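PDB 1YOC: DUF4442 domain-containing protein from Pseudomonas aeruginosa, which is of unknown function but belongs to the hotdog-fold superfamily and resembles PaaI-type thioesterases, so it may act on acyl-CoA-like thioesters. Local coordinates for residues 84-89 / 142-147. Sequence-based numbering, arbitrary orientation.
Sequences AGHRWI and MYVSQA
W88 and M142 meet on the packed face of an antiparallel strand pair, 86-89 against 142-146. The two side chains run alongside each other in the same direction, and M142 SD lies 3.9 Å from W88 CE3, an oblique Met-aromatic contact. The indole gets there because its CG stands between the backbone N and the carbonyl carbon (chi1 58°). V144 shares this face: its CG1 comes within 3.9 Å of H86 CB, and its CG2 branch touches W88 CB.

Five backbone hydrogen bonds zip the strands together. R87 and S145 exchange two, as do I89 and Y143, where Y143 N to I89 O is short (2.7 Å) and nearly straight (169°). The last, A147 N to G85 O, ties down the chain terminus.

The other face, carrying R87, S145, I89 and Y143, is looser and wetter. A water donates to Y143 O at 2.7 Å, more weakly to R87 O, and also hydrogen-bonds S145 OG. R87 lays its CD against A147 CB (3.5 Å), then bends at chi3, leaving NH1 in a long salt bridge to the terminal carboxylate, 3.9 Å from A147 OXT.

In the hotdog fold, strand 86-97, outermost in this chain's sheet, pairs here with 133-146. Strand 120-130 flanks the latter on its far side, bonding to M142 through L122, and helix 63-81 covers the W88 face, with D79 accepting the indole N-H.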
loop_
_atom_site.group_PDB
_atom_site.type_symbol
_atom_site.label_atom_id
_atom_site.label_comp_id
_atom_site.label_asym_id
_atom_site.label_seq_id
_atom_site.Cartn_x
_atom_site.Cartn_y
_atom_site.Cartn_z
ATOM N N ALA B 84 19.471 14.478 -13.663
ATOM C CA ALA B 84 20.376 13.756 -12.761
ATOM C C ALA B 84 20.760 14.556 -11.512
ATOM O O ALA B 84 21.060 13.978 -10.461
ATOM C CB ALA B 84 21.632 13.322 -13.518
ATOM N N GLY B 85 20.729 15.876 -11.626
ATOM C CA GLY B 85 21.053 16.730 -10.491
ATOM C C GLY B 85 19.898 16.937 -9.508
ATOM O O GLY B 85 20.049 17.624 -8.511
ATOM N N HIS B 86 18.740 16.340 -9.773
ATOM C CA HIS B 86 17.602 16.505 -8.866
ATOM C C HIS B 86 17.408 15.235 -8.070
ATOM O O HIS B 86 17.907 14.177 -8.425
ATOM C CB HIS B 86 16.318 16.788 -9.677
ATOM C CG HIS B 86 16.257 18.157 -10.286
ATOM N ND1 HIS B 86 17.310 19.047 -10.245
ATOM C CD2 HIS B 86 15.247 18.803 -10.917
ATOM C CE1 HIS B 86 16.950 20.182 -10.820
ATOM N NE2 HIS B 86 15.701 20.060 -11.236
ATOM N N ARG B 87 16.680 15.329 -6.967
ATOM C CA ARG B 87 16.399 14.125 -6.197
ATOM C C ARG B 87 14.880 14.107 -5.959
ATOM O O ARG B 87 14.228 15.115 -6.107
ATOM C CB ARG B 87 17.183 14.136 -4.885
ATOM C CG ARG B 87 16.595 14.918 -3.755
ATOM C CD ARG B 87 17.515 14.842 -2.488
ATOM N NE ARG B 87 17.774 13.476 -2.016
ATOM C CZ ARG B 87 18.759 12.683 -2.464
ATOM N NH1 ARG B 87 19.599 13.111 -3.400
ATOM N NH2 ARG B 87 18.899 11.451 -1.985
ATOM N N TRP B 88 14.329 12.946 -5.660
ATOM C CA TRP B 88 12.885 12.854 -5.442
ATOM C C TRP B 88 12.577 12.017 -4.215
ATOM O O TRP B 88 13.332 11.101 -3.844
ATOM C CB TRP B 88 12.198 12.184 -6.654
ATOM C CG TRP B 88 12.723 10.780 -6.952
ATOM C CD1 TRP B 88 13.904 10.445 -7.618
ATOM C CD2 TRP B 88 12.126 9.533 -6.585
ATOM N NE1 TRP B 88 14.059 9.097 -7.669
ATOM C CE2 TRP B 88 12.990 8.497 -7.051
ATOM C CE3 TRP B 88 10.942 9.178 -5.917
ATOM C CZ2 TRP B 88 12.707 7.132 -6.859
ATOM C CZ3 TRP B 88 10.658 7.811 -5.731
ATOM C CH2 TRP B 88 11.530 6.815 -6.193
ATOM N N ILE B 89 11.436 12.330 -3.605
ATOM C CA ILE B 89 10.967 11.582 -2.452
ATOM C C ILE B 89 9.429 11.622 -2.469
ATOM O O ILE B 89 8.843 12.687 -2.655
ATOM C CB ILE B 89 11.543 12.193 -1.097
ATOM C CG1 ILE B 89 11.110 11.351 0.085
ATOM C CG2 ILE B 89 11.011 13.561 -0.834
ATOM C CD1 ILE B 89 11.292 9.878 -0.205
ATOM N N MET B 142 5.358 13.429 -5.649
ATOM C CA MET B 142 6.794 13.340 -5.469
ATOM C C MET B 142 7.331 14.733 -5.177
ATOM O O MET B 142 7.002 15.693 -5.899
ATOM C CB MET B 142 7.459 12.861 -6.765
ATOM C CG MET B 142 6.937 11.542 -7.277
ATOM S SD MET B 142 7.180 10.211 -6.037
ATOM C CE MET B 142 6.774 8.772 -7.030
ATOM N N TYR B 143 8.125 14.875 -4.109
ATOM C CA TYR B 143 8.731 16.188 -3.848
ATOM C C TYR B 143 10.122 16.133 -4.511
ATOM O O TYR B 143 10.956 15.286 -4.162
ATOM C CB TYR B 143 8.921 16.479 -2.370
ATOM C CG TYR B 143 9.500 17.873 -2.194
ATOM C CD1 TYR B 143 8.717 18.991 -2.439
ATOM C CD2 TYR B 143 10.837 18.071 -1.815
ATOM C CE1 TYR B 143 9.250 20.299 -2.296
ATOM C CE2 TYR B 143 11.375 19.372 -1.685
ATOM C CZ TYR B 143 10.561 20.475 -1.922
ATOM O OH TYR B 143 11.003 21.799 -1.716
ATOM N N VAL B 144 10.350 17.026 -5.471
ATOM C CA VAL B 144 11.584 17.005 -6.241
ATOM C C VAL B 144 12.377 18.238 -5.899
ATOM O O VAL B 144 11.839 19.335 -5.862
ATOM C CB VAL B 144 11.276 16.993 -7.772
ATOM C CG1 VAL B 144 12.589 17.061 -8.591
ATOM C CG2 VAL B 144 10.475 15.739 -8.130
ATOM N N SER B 145 13.659 18.045 -5.641
ATOM C CA SER B 145 14.514 19.174 -5.297
ATOM C C SER B 145 15.907 19.071 -5.941
ATOM O O SER B 145 16.411 17.969 -6.175
ATOM C CB SER B 145 14.655 19.239 -3.782
ATOM O OG SER B 145 15.303 18.070 -3.301
ATOM N N GLN B 146 16.502 20.229 -6.261
ATOM C CA GLN B 146 17.858 20.249 -6.809
ATOM C C GLN B 146 18.627 19.872 -5.564
ATOM O O GLN B 146 18.582 20.588 -4.559
ATOM C CB GLN B 146 18.284 21.652 -7.250
ATOM C CG GLN B 146 19.691 21.722 -7.933
ATOM C CD GLN B 146 20.887 21.985 -6.970
ATOM O OE1 GLN B 146 21.935 22.493 -7.402
ATOM N NE2 GLN B 146 20.736 21.633 -5.679
ATOM N N ALA B 147 19.325 18.750 -5.616
ATOM C CA ALA B 147 20.052 18.297 -4.445
ATOM C C ALA B 147 21.040 17.192 -4.797
ATOM O O ALA B 147 22.207 17.302 -4.351
ATOM C CB ALA B 147 19.059 17.804 -3.381
ATOM O OXT ALA B 147 20.627 16.231 -5.490
HETATM O O HOH W 1 13.356 15.677 -3.087
#